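Local coordinates for putative oxidoreductase (Mycobacterium avium, PDB 3QHA), which probably catalyses the NAD(P)-dependent oxidation or reduction of a hydroxy acid or similar alcohol, in the manner of the 3-hydroxyisobutyrate dehydrogenase family, at residues 31-36 with 161-166; 101-106 with 124-129; 142-147 with 165-170. All blocks are in the same frame, centred on the assembly; numbering follows the deposited sequence.

All three interactions belong to the Rossmann-type NAD-binding domain and reach one mixed sheet. Along the chain, interaction 1 brackets interaction 2: helix 27-33 comes before strands 100-103 and 125-132, and helix 151-164 follows them. Interaction 3 comes after interaction 2, joining strand 143-148 to strand 165-172, and shares Ala165 and Ala166 with interaction 1. The centres of interactions 1 and 3 are about 11 Å apart, those of 2 and 3 about 13 Å, and those of 1 and 2 about 16 Å. Phe161 and Trp164 of helix 151-164 link them, packing on Ala129, His104, Thr145 and Val147. This helix thus joins helix packing to strand pairing on one sheet face, in a domain that probably binds nucleotide.

Interaction 1 (31-36 with 161-166); sequences ATRMTE and FKHWAA
Arg33 (chi1 168°) and His163 (chi1 170°) both send CG away from their own backbone nitrogens, and a bend at chi2 of Arg33 lays its guanidinium nearly flat on the imidazole. The group centres lie 4.2 Å apart, with the planes tilted by 13°. The same pair exchanges hydrogen bonds with backbone: NE and NH2 of Arg33 grip His163 O side-on, each at 2.8 Å and within the guanidinium plane, while His163 NE2 donates to Arg33 O at 2.9 Å. That donor stands above the carbonyl plane, and the amide N of Glu36 reaches the same oxygen from the opposite face. Arginine suits the place because its NH1 can also make a salt bridge to Glu36 OE2 at 3.4 Å, helping to hold the guanidinium in orientation. Deeper in, the extended Met34 puts CE over the face of the Trp164 five-membered ring, 3.8 Å from its centroid, a CH-pi contact, with SD farther off and oblique (Met-aromatic). The other face of that indole lies against Phe161 O. Trp164 also meets His75 and His104. The contact thus packs helix 27-33, which follows the probable Rossmann-type glycine-rich turn, beside helix 151-164 on one face of the Rossmann sheet.

Interaction 2 (101-106 with 124-129); sequences IAIHST and IHIVDA
Ile101 overlaps Ile126, its CB resting 3.8 Å from Ile126 CD1 with the two side chains slanting across one another; its own CD1 reaches Ile124 CG2 at 4.0 Å. This is the strand pair of a beta-alpha-beta crossover in the Rossmann domain, strands 100-103 and 125-132 being joined through helix 109-119. The strands run parallel with a 21° twist, and the ladder is regular: Ile101 N donates to His125 O, Val127 N to Ile101 O, Ile103 N to Val127 O and Ala129 N to Ile103 O, all at 2.7 to 2.8 Å. Beta-branched isoleucine and valine suit a buried, extended chain, since they favour beta backbone angles and fill both faces with apolar bulk. Ile101, Ile103 and Ile126 share a face covered by helices 81-92 and 109-119, where Ile126 meets Leu115 and Leu119 while Ile101 meets Leu91. On the other face, Ala102 is small enough for Phe161 of helix 151-164 to pack on it, and Val127 abuts Val153. Asp128 turns its carboxylate away from strand 100-103 to Thr178 OG1 and Gly175 N, which satisfy both oxygens of this buried acid. Beyond the strand end His104 takes over the pairing. Its CG lies beside the backbone N (chi1 -55°), turning the ring edge toward Ala129; NE2 is hydrogen-bonded to His75 ND1, and ND1 donates almost in the ring plane to Ala129 O, 2.8 Å away.

Interaction 3 (142-147 with 165-170); sequences ELATMV and AAVVIH
Thr145 wedges its methyl CG2 between two side chains of the opposing segment, 3.9 Å from Ala165 CB and 3.9 Å from Val168 CG2. Its chi1 of -174° places that methyl in the crowded position between backbone N and carbonyl carbon, and sends OG1 the other way, to Pro130 O. Threonine suits a site that needs both a methyl for packing and a hydroxyl to bond the backbone oxygen of Pro130 in the neighbouring strand 125-132. This is the tight part of the contact, where the parallel bonds are regular: Thr145 N meets Val167 O at 2.8 Å, Ile169 N meets Thr145 O at 2.9 Å, and Val147 N meets Ile169 O at 2.8 Å. Val147 also lays its CB 3.4 Å from Ile169 O. At the 142-143 end the bonding becomes irregular and the contact opens toward solvent. A beta bulge shifts the register between Leu143 and Ala144, so that Leu143 O takes a longer bond of 3.2 Å from Val167 N and a weak one from Ala166 N. Here Ala166 lies exposed, touching Glu142 CA with its CB, and the Glu142 carboxylate turns to Arg140; His218 of the second subunit bonds Glu142 O. At the far end, partly exposed His170 sets its ring edge toward Val147 O, stacks on Tyr154 and bonds Ala149 O through NE2. The pair closes the beta-alpha-beta unit through helix 151-164, whose Phe161 and Trp164 cover the Thr145 side. On the other face, Met146 and Ile169 pack on Met180 of helix 176-204, while strand 125-132 runs antiparallel along strand 143-148.

Interaction 1 (31-36 with 161-166)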
ATOM      1  N   ALA B  31      15.357   0.791 -21.144  1.00 27.25           N
ATOM      2  CA  ALA B  31      16.281   1.081 -22.241  1.00 27.59           C
ATOM      3  C   ALA B  31      15.774   2.238 -23.100  1.00 28.15           C
ATOM      4  O   ALA B  31      16.569   3.017 -23.632  1.00 28.59           O
ATOM      5  CB  ALA B  31      16.509  -0.163 -23.095  1.00 27.77           C
ATOM      6  N   THR B  32      14.452   2.351 -23.230  1.00 28.38           N
ATOM      7  CA  THR B  32      13.836   3.468 -23.948  1.00 29.00           C
ATOM      8  C   THR B  32      14.106   4.801 -23.246  1.00 29.14           C
ATOM      9  O   THR B  32      14.381   5.805 -23.903  1.00 29.67           O
ATOM     10  CB  THR B  32      12.312   3.269 -24.104  1.00 29.32           C
ATOM     11  OG1 THR B  32      12.056   2.043 -24.797  1.00 29.29           O
ATOM     12  CG2 THR B  32      11.691   4.419 -24.888  1.00 29.96           C
ATOM     13  N   ARG B  33      14.020   4.808 -21.918  1.00 28.89           N
ATOM     14  CA  ARG B  33      14.365   5.992 -21.125  1.00 29.06           C
ATOM     15  C   ARG B  33      15.832   6.374 -21.344  1.00 29.42           C
ATOM     16  O   ARG B  33      16.169   7.554 -21.429  1.00 29.77           O
ATOM     17  CB  ARG B  33      14.092   5.739 -19.634  1.00 28.53           C
ATOM     18  CG  ARG B  33      14.667   6.778 -18.673  1.00 28.39           C
ATOM     19  CD  ARG B  33      14.001   8.137 -18.841  1.00 28.71           C
ATOM     20  NE  ARG B  33      14.541   9.135 -17.918  1.00 28.64           N
ATOM     21  CZ  ARG B  33      14.201  10.424 -17.910  1.00 29.43           C
ATOM     22  NH1 ARG B  33      13.314  10.899 -18.781  1.00 29.92           N
ATOM     23  NH2 ARG B  33      14.752  11.248 -17.024  1.00 29.16           N
ATOM     24  N   MET B  34      16.692   5.364 -21.448  1.00 29.55           N
ATOM     25  CA  MET B  34      18.127   5.579 -21.654  1.00 30.03           C
ATOM     26  C   MET B  34      18.511   6.150 -23.028  1.00 31.21           C
ATOM     27  O   MET B  34      19.647   6.591 -23.205  1.00 31.40           O
ATOM     28  CB  MET B  34      18.897   4.280 -21.413  1.00 29.64           C
ATOM     29  CG  MET B  34      18.874   3.820 -19.974  1.00 29.13           C
ATOM     30  SD  MET B  34      19.828   2.318 -19.729  1.00 29.36           S
ATOM     31  CE  MET B  34      19.378   1.896 -18.047  1.00 28.54           C
ATOM     32  N   THR B  35      17.592   6.154 -23.998  1.00 32.12           N
ATOM     33  CA  THR B  35      17.872   6.812 -25.282  1.00 33.39           C
ATOM     34  C   THR B  35      17.993   8.331 -25.114  1.00 34.41           C
ATOM     35  O   THR B  35      18.544   9.014 -25.979  1.00 35.06           O
ATOM     36  CB  THR B  35      16.804   6.506 -26.355  1.00 33.79           C
ATOM     37  OG1 THR B  35      15.513   6.915 -25.890  1.00 33.57           O
ATOM     38  CG2 THR B  35      16.785   5.020 -26.689  1.00 33.38           C
ATOM     39  N   GLU B  36      17.476   8.846 -23.999  1.00 34.72           N
ATOM     40  CA  GLU B  36      17.555  10.269 -23.672  1.00 35.75           C
ATOM     41  C   GLU B  36      18.835  10.636 -22.903  1.00 35.68           C
ATOM     42  O   GLU B  36      19.149  11.817 -22.748  1.00 36.29           O
ATOM     43  CB  GLU B  36      16.308  10.690 -22.883  1.00 35.84           C
ATOM     44  CG  GLU B  36      15.030  10.666 -23.721  1.00 37.31           C
ATOM     45  CD  GLU B  36      13.773  10.448 -22.894  1.00 38.50           C
ATOM     46  OE1 GLU B  36      13.152   9.368 -23.027  1.00 39.49           O
ATOM     47  OE2 GLU B  36      13.408  11.352 -22.111  1.00 39.36           O
ATOM     48  N   PHE B 161      22.397   6.252 -13.144  1.00 25.32           N
ATOM     49  CA  PHE B 161      21.209   5.688 -12.499  1.00 24.81           C
ATOM     50  C   PHE B 161      20.150   6.750 -12.219  1.00 25.00           C
ATOM     51  O   PHE B 161      18.957   6.502 -12.398  1.00 24.93           O
ATOM     52  CB  PHE B 161      21.590   4.984 -11.189  1.00 24.64           C
ATOM     53  CG  PHE B 161      22.114   3.579 -11.369  1.00 24.01           C
ATOM     54  CD1 PHE B 161      22.843   3.213 -12.497  1.00 23.80           C
ATOM     55  CD2 PHE B 161      21.901   2.628 -10.381  1.00 23.55           C
ATOM     56  CE1 PHE B 161      23.325   1.917 -12.643  1.00 23.77           C
ATOM     57  CE2 PHE B 161      22.381   1.335 -10.522  1.00 23.52           C
ATOM     58  CZ  PHE B 161      23.093   0.979 -11.656  1.00 23.68           C
ATOM     59  N   LYS B 162      20.592   7.930 -11.788  1.00 25.40           N
ATOM     60  CA  LYS B 162      19.684   9.045 -11.490  1.00 25.77           C
ATOM     61  C   LYS B 162      18.831   9.473 -12.692  1.00 26.07           C
ATOM     62  O   LYS B 162      17.753  10.041 -12.516  1.00 26.49           O
ATOM     63  CB  LYS B 162      20.473  10.251 -10.966  1.00 26.24           C
ATOM     64  N   HIS B 163      19.312   9.198 -13.901  1.00 26.24           N
ATOM     65  CA  HIS B 163      18.584   9.529 -15.125  1.00 26.63           C
ATOM     66  C   HIS B 163      17.299   8.713 -15.294  1.00 26.42           C
ATOM     67  O   HIS B 163      16.295   9.235 -15.783  1.00 26.66           O
ATOM     68  CB  HIS B 163      19.489   9.332 -16.348  1.00 26.94           C
ATOM     69  CG  HIS B 163      18.768   9.414 -17.655  1.00 27.47           C
ATOM     70  ND1 HIS B 163      18.256  10.593 -18.152  1.00 28.64           N
ATOM     71  CD2 HIS B 163      18.471   8.460 -18.570  1.00 27.76           C
ATOM     72  CE1 HIS B 163      17.677  10.363 -19.317  1.00 29.24           C
ATOM     73  NE2 HIS B 163      17.795   9.077 -19.594  1.00 28.56           N
ATOM     74  N   TRP B 164      17.334   7.440 -14.899  1.00 25.97           N
ATOM     75  CA  TRP B 164      16.179   6.544 -15.058  1.00 25.85           C
ATOM     76  C   TRP B 164      15.546   6.103 -13.734  1.00 25.44           C
ATOM     77  O   TRP B 164      14.501   5.442 -13.731  1.00 25.28           O
ATOM     78  CB  TRP B 164      16.557   5.312 -15.893  1.00 25.74           C
ATOM     79  CG  TRP B 164      17.730   4.533 -15.373  1.00 26.10           C
ATOM     80  CD1 TRP B 164      19.025   4.629 -15.795  1.00 26.80           C
ATOM     81  CD2 TRP B 164      17.717   3.535 -14.342  1.00 26.23           C
ATOM     82  NE1 TRP B 164      19.819   3.755 -15.092  1.00 26.80           N
ATOM     83  CE2 TRP B 164      19.042   3.072 -14.194  1.00 26.15           C
ATOM     84  CE3 TRP B 164      16.716   2.990 -13.526  1.00 26.54           C
ATOM     85  CZ2 TRP B 164      19.394   2.094 -13.261  1.00 26.25           C
ATOM     86  CZ3 TRP B 164      17.069   2.012 -12.600  1.00 26.42           C
ATOM     87  CH2 TRP B 164      18.398   1.575 -12.478  1.00 26.11           C
ATOM     88  N   ALA B 165      16.175   6.462 -12.617  1.00 25.25           N
ATOM     89  CA  ALA B 165      15.648   6.142 -11.294  1.00 25.07           C
ATOM     90  C   ALA B 165      15.551   7.407 -10.451  1.00 25.37           C
ATOM     91  O   ALA B 165      16.552   8.097 -10.244  1.00 25.57           O
ATOM     92  CB  ALA B 165      16.538   5.124 -10.606  1.00 24.68           C
ATOM     93  N   ALA B 166      14.345   7.704  -9.970  1.00 25.48           N
ATOM     94  CA  ALA B 166      14.117   8.840  -9.074  1.00 25.71           C
ATOM     95  C   ALA B 166      14.591   8.551  -7.647  1.00 25.44           C
ATOM     96  O   ALA B 166      14.850   9.482  -6.879  1.00 25.75           O
ATOM     97  CB  ALA B 166      12.644   9.215  -9.067  1.00 26.10           C
TER

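Interaction 2 (101-106 with 124-129)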
ATOM      1  N   ILE B 101      28.851  -3.920 -14.801  1.00 28.99           N
ATOM      2  CA  ILE B 101      27.667  -4.671 -15.201  1.00 28.37           C
ATOM      3  C   ILE B 101      26.621  -4.552 -14.100  1.00 27.63           C
ATOM      4  O   ILE B 101      26.883  -4.925 -12.955  1.00 27.81           O
ATOM      5  CB  ILE B 101      27.991  -6.156 -15.439  1.00 28.86           C
ATOM      6  CG1 ILE B 101      29.082  -6.295 -16.505  1.00 29.56           C
ATOM      7  CG2 ILE B 101      26.735  -6.913 -15.862  1.00 28.67           C
ATOM      8  CD1 ILE B 101      29.388  -7.727 -16.893  1.00 30.28           C
ATOM      9  N   ALA B 102      25.448  -4.026 -14.452  1.00 26.81           N
ATOM     10  CA  ALA B 102      24.343  -3.853 -13.509  1.00 26.23           C
ATOM     11  C   ALA B 102      23.228  -4.856 -13.791  1.00 26.03           C
ATOM     12  O   ALA B 102      22.647  -4.852 -14.873  1.00 26.05           O
ATOM     13  CB  ALA B 102      23.803  -2.432 -13.588  1.00 25.68           C
ATOM     14  N   ILE B 103      22.923  -5.701 -12.808  1.00 26.10           N
ATOM     15  CA  ILE B 103      21.876  -6.716 -12.944  1.00 26.07           C
ATOM     16  C   ILE B 103      20.578  -6.244 -12.281  1.00 25.80           C
ATOM     17  O   ILE B 103      20.550  -5.971 -11.081  1.00 25.65           O
ATOM     18  CB  ILE B 103      22.309  -8.053 -12.319  1.00 26.57           C
ATOM     19  CG1 ILE B 103      23.659  -8.502 -12.888  1.00 27.14           C
ATOM     20  CG2 ILE B 103      21.257  -9.126 -12.578  1.00 26.54           C
ATOM     21  CD1 ILE B 103      24.280  -9.663 -12.139  1.00 27.77           C
ATOM     22  N   HIS B 104      19.507  -6.156 -13.070  1.00 25.84           N
ATOM     23  CA  HIS B 104      18.225  -5.624 -12.597  1.00 25.75           C
ATOM     24  C   HIS B 104      17.134  -6.677 -12.394  1.00 26.35           C
ATOM     25  O   HIS B 104      16.145  -6.416 -11.710  1.00 26.44           O
ATOM     26  CB  HIS B 104      17.709  -4.573 -13.574  1.00 25.56           C
ATOM     27  CG  HIS B 104      18.676  -3.462 -13.834  1.00 25.11           C
ATOM     28  ND1 HIS B 104      19.066  -2.572 -12.856  1.00 24.83           N
ATOM     29  CD2 HIS B 104      19.325  -3.091 -14.961  1.00 24.80           C
ATOM     30  CE1 HIS B 104      19.917  -1.703 -13.370  1.00 25.06           C
ATOM     31  NE2 HIS B 104      20.092  -1.997 -14.645  1.00 25.21           N
ATOM     32  N   SER B 105      17.294  -7.853 -12.992  1.00 27.13           N
ATOM     33  CA  SER B 105      16.284  -8.906 -12.876  1.00 27.81           C
ATOM     34  C   SER B 105      16.567  -9.808 -11.679  1.00 28.71           C
ATOM     35  O   SER B 105      17.608  -9.690 -11.029  1.00 28.80           O
ATOM     36  CB  SER B 105      16.215  -9.727 -14.160  1.00 28.07           C
ATOM     37  OG  SER B 105      17.495 -10.199 -14.534  1.00 27.86           O
ATOM     38  N   THR B 106      15.631 -10.709 -11.396  1.00 29.72           N
ATOM     39  CA  THR B 106      15.701 -11.530 -10.200  1.00 30.72           C
ATOM     40  C   THR B 106      16.900 -12.478 -10.208  1.00 31.58           C
ATOM     41  O   THR B 106      17.122 -13.221 -11.166  1.00 32.10           O
ATOM     42  CB  THR B 106      14.408 -12.337  -9.996  1.00 31.26           C
ATOM     43  OG1 THR B 106      13.291 -11.437  -9.936  1.00 31.61           O
ATOM     44  CG2 THR B 106      14.475 -13.140  -8.703  1.00 31.82           C
ATOM     45  N   ILE B 124      36.423  -6.315 -13.979  1.00 41.75           N
ATOM     46  CA  ILE B 124      35.045  -6.006 -14.354  1.00 39.57           C
ATOM     47  C   ILE B 124      34.221  -5.964 -13.079  1.00 37.92           C
ATOM     48  O   ILE B 124      34.308  -6.865 -12.243  1.00 38.16           O
ATOM     49  CB  ILE B 124      34.430  -7.047 -15.320  1.00 39.51           C
ATOM     50  CG1 ILE B 124      35.268  -7.183 -16.592  1.00 40.35           C
ATOM     51  CG2 ILE B 124      33.001  -6.659 -15.687  1.00 38.19           C
ATOM     52  CD1 ILE B 124      35.545  -5.878 -17.302  1.00 40.43           C
ATOM     53  N   HIS B 125      33.420  -4.914 -12.946  1.00 35.87           N
ATOM     54  CA  HIS B 125      32.654  -4.667 -11.734  1.00 34.42           C
ATOM     55  C   HIS B 125      31.211  -5.149 -11.884  1.00 32.79           C
ATOM     56  O   HIS B 125      30.554  -4.860 -12.886  1.00 32.21           O
ATOM     57  CB  HIS B 125      32.683  -3.174 -11.407  1.00 34.03           C
ATOM     58  CG  HIS B 125      34.061  -2.636 -11.174  1.00 34.96           C
ATOM     59  ND1 HIS B 125      34.787  -2.924 -10.039  1.00 35.52           N
ATOM     60  CD2 HIS B 125      34.844  -1.827 -11.926  1.00 35.39           C
ATOM     61  CE1 HIS B 125      35.958  -2.318 -10.103  1.00 36.41           C
ATOM     62  NE2 HIS B 125      36.018  -1.645 -11.237  1.00 36.28           N
ATOM     63  N   ILE B 126      30.736  -5.895 -10.887  1.00 31.82           N
ATOM     64  CA  ILE B 126      29.347  -6.348 -10.827  1.00 30.50           C
ATOM     65  C   ILE B 126      28.573  -5.531  -9.802  1.00 29.35           C
ATOM     66  O   ILE B 126      29.080  -5.231  -8.717  1.00 29.53           O
ATOM     67  CB  ILE B 126      29.243  -7.839 -10.434  1.00 31.06           C
ATOM     68  CG1 ILE B 126      29.584  -8.740 -11.623  1.00 31.51           C
ATOM     69  CG2 ILE B 126      27.834  -8.173  -9.934  1.00 30.47           C
ATOM     70  CD1 ILE B 126      28.522  -8.761 -12.711  1.00 31.10           C
ATOM     71  N   VAL B 127      27.342  -5.182 -10.165  1.00 27.82           N
ATOM     72  CA  VAL B 127      26.414  -4.496  -9.284  1.00 26.86           C
ATOM     73  C   VAL B 127      25.040  -5.171  -9.394  1.00 26.05           C
ATOM     74  O   VAL B 127      24.544  -5.384 -10.503  1.00 25.69           O
ATOM     75  CB  VAL B 127      26.291  -3.013  -9.686  1.00 26.57           C
ATOM     76  CG1 VAL B 127      25.024  -2.392  -9.108  1.00 26.05           C
ATOM     77  CG2 VAL B 127      27.536  -2.235  -9.252  1.00 26.82           C
ATOM     78  N   ASP B 128      24.438  -5.528  -8.261  1.00 25.44           N
ATOM     79  CA  ASP B 128      23.041  -5.971  -8.266  1.00 24.80           C
ATOM     80  C   ASP B 128      22.165  -4.768  -7.948  1.00 24.12           C
ATOM     81  O   ASP B 128      22.300  -4.149  -6.892  1.00 24.07           O
ATOM     82  CB  ASP B 128      22.771  -7.149  -7.312  1.00 25.09           C
ATOM     83  CG  ASP B 128      23.243  -6.899  -5.895  1.00 25.18           C
ATOM     84  OD1 ASP B 128      24.243  -6.176  -5.713  1.00 24.26           O
ATOM     85  OD2 ASP B 128      22.622  -7.446  -4.959  1.00 25.11           O
ATOM     86  N   ALA B 129      21.292  -4.430  -8.891  1.00 23.54           N
ATOM     87  CA  ALA B 129      20.489  -3.221  -8.816  1.00 23.14           C
ATOM     88  C   ALA B 129      19.045  -3.525  -9.193  1.00 23.03           C
ATOM     89  O   ALA B 129      18.532  -2.977 -10.173  1.00 22.58           O
ATOM     90  CB  ALA B 129      21.068  -2.147  -9.741  1.00 22.74           C
TER

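Interaction 3 (142-147 with 165-170)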
ATOM      1  N   GLU B 142      11.381   7.184 -13.356  1.00 27.67           N
ATOM      2  CA  GLU B 142      10.947   7.387 -11.969  1.00 27.31           C
ATOM      3  C   GLU B 142      11.051   6.121 -11.111  1.00 26.02           C
ATOM      4  O   GLU B 142      10.466   6.052 -10.029  1.00 26.11           O
ATOM      5  CB  GLU B 142       9.515   7.943 -11.947  1.00 28.09           C
ATOM      6  CG  GLU B 142       9.469   9.458 -12.080  1.00 29.84           C
ATOM      7  CD  GLU B 142       8.085  10.000 -12.399  1.00 32.34           C
ATOM      8  OE1 GLU B 142       7.079   9.317 -12.097  1.00 33.46           O
ATOM      9  OE2 GLU B 142       8.004  11.121 -12.954  1.00 34.02           O
ATOM     10  N   LEU B 143      11.816   5.135 -11.573  1.00 24.75           N
ATOM     11  CA  LEU B 143      11.996   3.895 -10.816  1.00 23.77           C
ATOM     12  C   LEU B 143      12.678   4.119  -9.471  1.00 23.14           C
ATOM     13  O   LEU B 143      13.342   5.136  -9.251  1.00 23.04           O
ATOM     14  CB  LEU B 143      12.816   2.872 -11.613  1.00 23.33           C
ATOM     15  CG  LEU B 143      12.075   2.090 -12.699  1.00 23.51           C
ATOM     16  CD1 LEU B 143      13.023   1.119 -13.384  1.00 22.68           C
ATOM     17  CD2 LEU B 143      10.863   1.349 -12.129  1.00 23.15           C
ATOM     18  N   ALA B 144      12.477   3.162  -8.572  1.00 22.46           N
ATOM     19  CA  ALA B 144      13.343   2.989  -7.425  1.00 22.05           C
ATOM     20  C   ALA B 144      14.318   1.877  -7.783  1.00 21.60           C
ATOM     21  O   ALA B 144      13.941   0.914  -8.451  1.00 21.41           O
ATOM     22  CB  ALA B 144      12.540   2.615  -6.200  1.00 22.33           C
ATOM     23  N   THR B 145      15.572   2.022  -7.365  1.00 21.24           N
ATOM     24  CA  THR B 145      16.544   0.944  -7.497  1.00 20.97           C
ATOM     25  C   THR B 145      17.375   0.809  -6.223  1.00 21.11           C
ATOM     26  O   THR B 145      17.727   1.803  -5.592  1.00 21.37           O
ATOM     27  CB  THR B 145      17.465   1.127  -8.723  1.00 20.78           C
ATOM     28  OG1 THR B 145      18.293  -0.033  -8.873  1.00 20.02           O
ATOM     29  CG2 THR B 145      18.337   2.374  -8.583  1.00 20.87           C
ATOM     30  N   MET B 146      17.671  -0.435  -5.859  1.00 21.16           N
ATOM     31  CA  MET B 146      18.380  -0.753  -4.628  1.00 21.55           C
ATOM     32  C   MET B 146      19.666  -1.453  -5.018  1.00 21.80           C
ATOM     33  O   MET B 146      19.639  -2.571  -5.522  1.00 21.94           O
ATOM     34  CB  MET B 146      17.522  -1.660  -3.759  1.00 21.73           C
ATOM     35  CG  MET B 146      16.258  -0.993  -3.253  1.00 21.81           C
ATOM     36  SD  MET B 146      14.947  -2.186  -2.932  1.00 21.64           S
ATOM     37  CE  MET B 146      14.378  -2.505  -4.601  1.00 21.42           C
ATOM     38  N   VAL B 147      20.790  -0.791  -4.771  1.00 22.17           N
ATOM     39  CA  VAL B 147      22.040  -1.127  -5.437  1.00 22.46           C
ATOM     40  C   VAL B 147      23.072  -1.715  -4.476  1.00 23.20           C
ATOM     41  O   VAL B 147      23.449  -1.074  -3.496  1.00 23.44           O
ATOM     42  CB  VAL B 147      22.630   0.132  -6.102  1.00 22.47           C
ATOM     43  CG1 VAL B 147      23.909  -0.196  -6.854  1.00 22.66           C
ATOM     44  CG2 VAL B 147      21.601   0.762  -7.035  1.00 21.92           C
ATOM     45  N   ALA B 165      16.175   6.462 -12.617  1.00 25.25           N
ATOM     46  CA  ALA B 165      15.648   6.142 -11.294  1.00 25.07           C
ATOM     47  C   ALA B 165      15.551   7.407 -10.451  1.00 25.37           C
ATOM     48  O   ALA B 165      16.552   8.097 -10.244  1.00 25.57           O
ATOM     49  CB  ALA B 165      16.538   5.124 -10.606  1.00 24.68           C
ATOM     50  N   ALA B 166      14.345   7.704  -9.970  1.00 25.48           N
ATOM     51  CA  ALA B 166      14.117   8.840  -9.074  1.00 25.71           C
ATOM     52  C   ALA B 166      14.591   8.551  -7.647  1.00 25.44           C
ATOM     53  O   ALA B 166      14.850   9.482  -6.879  1.00 25.75           O
ATOM     54  CB  ALA B 166      12.644   9.215  -9.067  1.00 26.10           C
ATOM     55  N   VAL B 167      14.680   7.269  -7.291  1.00 24.83           N
ATOM     56  CA  VAL B 167      15.169   6.848  -5.977  1.00 24.63           C
ATOM     57  C   VAL B 167      16.280   5.812  -6.139  1.00 24.27           C
ATOM     58  O   VAL B 167      16.033   4.691  -6.589  1.00 23.96           O
ATOM     59  CB  VAL B 167      14.032   6.256  -5.116  1.00 24.78           C
ATOM     60  CG1 VAL B 167      14.595   5.538  -3.894  1.00 24.61           C
ATOM     61  CG2 VAL B 167      13.062   7.350  -4.693  1.00 25.01           C
ATOM     62  N   VAL B 168      17.499   6.198  -5.771  1.00 24.35           N
ATOM     63  CA  VAL B 168      18.659   5.320  -5.878  1.00 24.14           C
ATOM     64  C   VAL B 168      19.242   5.074  -4.490  1.00 24.31           C
ATOM     65  O   VAL B 168      19.824   5.976  -3.883  1.00 24.64           O
ATOM     66  CB  VAL B 168      19.744   5.926  -6.795  1.00 24.30           C
ATOM     67  CG1 VAL B 168      20.956   5.000  -6.874  1.00 23.90           C
ATOM     68  CG2 VAL B 168      19.180   6.187  -8.185  1.00 23.90           C
ATOM     69  N   ILE B 169      19.068   3.850  -3.996  1.00 23.96           N
ATOM     70  CA  ILE B 169      19.580   3.458  -2.692  1.00 23.97           C
ATOM     71  C   ILE B 169      20.877   2.679  -2.858  1.00 23.97           C
ATOM     72  O   ILE B 169      20.949   1.742  -3.660  1.00 23.87           O
ATOM     73  CB  ILE B 169      18.581   2.556  -1.925  1.00 23.92           C
ATOM     74  CG1 ILE B 169      17.211   3.230  -1.793  1.00 23.85           C
ATOM     75  CG2 ILE B 169      19.130   2.202  -0.552  1.00 23.82           C
ATOM     76  CD1 ILE B 169      17.232   4.568  -1.065  1.00 23.68           C
ATOM     77  N   HIS B 170      21.896   3.077  -2.101  1.00 24.14           N
ATOM     78  CA  HIS B 170      23.106   2.282  -1.966  1.00 24.34           C
ATOM     79  C   HIS B 170      22.904   1.368  -0.766  1.00 24.61           C
ATOM     80  O   HIS B 170      23.167   1.745   0.380  1.00 24.90           O
ATOM     81  CB  HIS B 170      24.342   3.166  -1.787  1.00 24.71           C
ATOM     82  CG  HIS B 170      25.632   2.410  -1.852  1.00 24.97           C
ATOM     83  ND1 HIS B 170      26.795   2.868  -1.276  1.00 25.43           N
ATOM     84  CD2 HIS B 170      25.934   1.213  -2.409  1.00 24.92           C
ATOM     85  CE1 HIS B 170      27.761   1.994  -1.485  1.00 25.83           C
ATOM     86  NE2 HIS B 170      27.265   0.979  -2.170  1.00 25.34           N
TER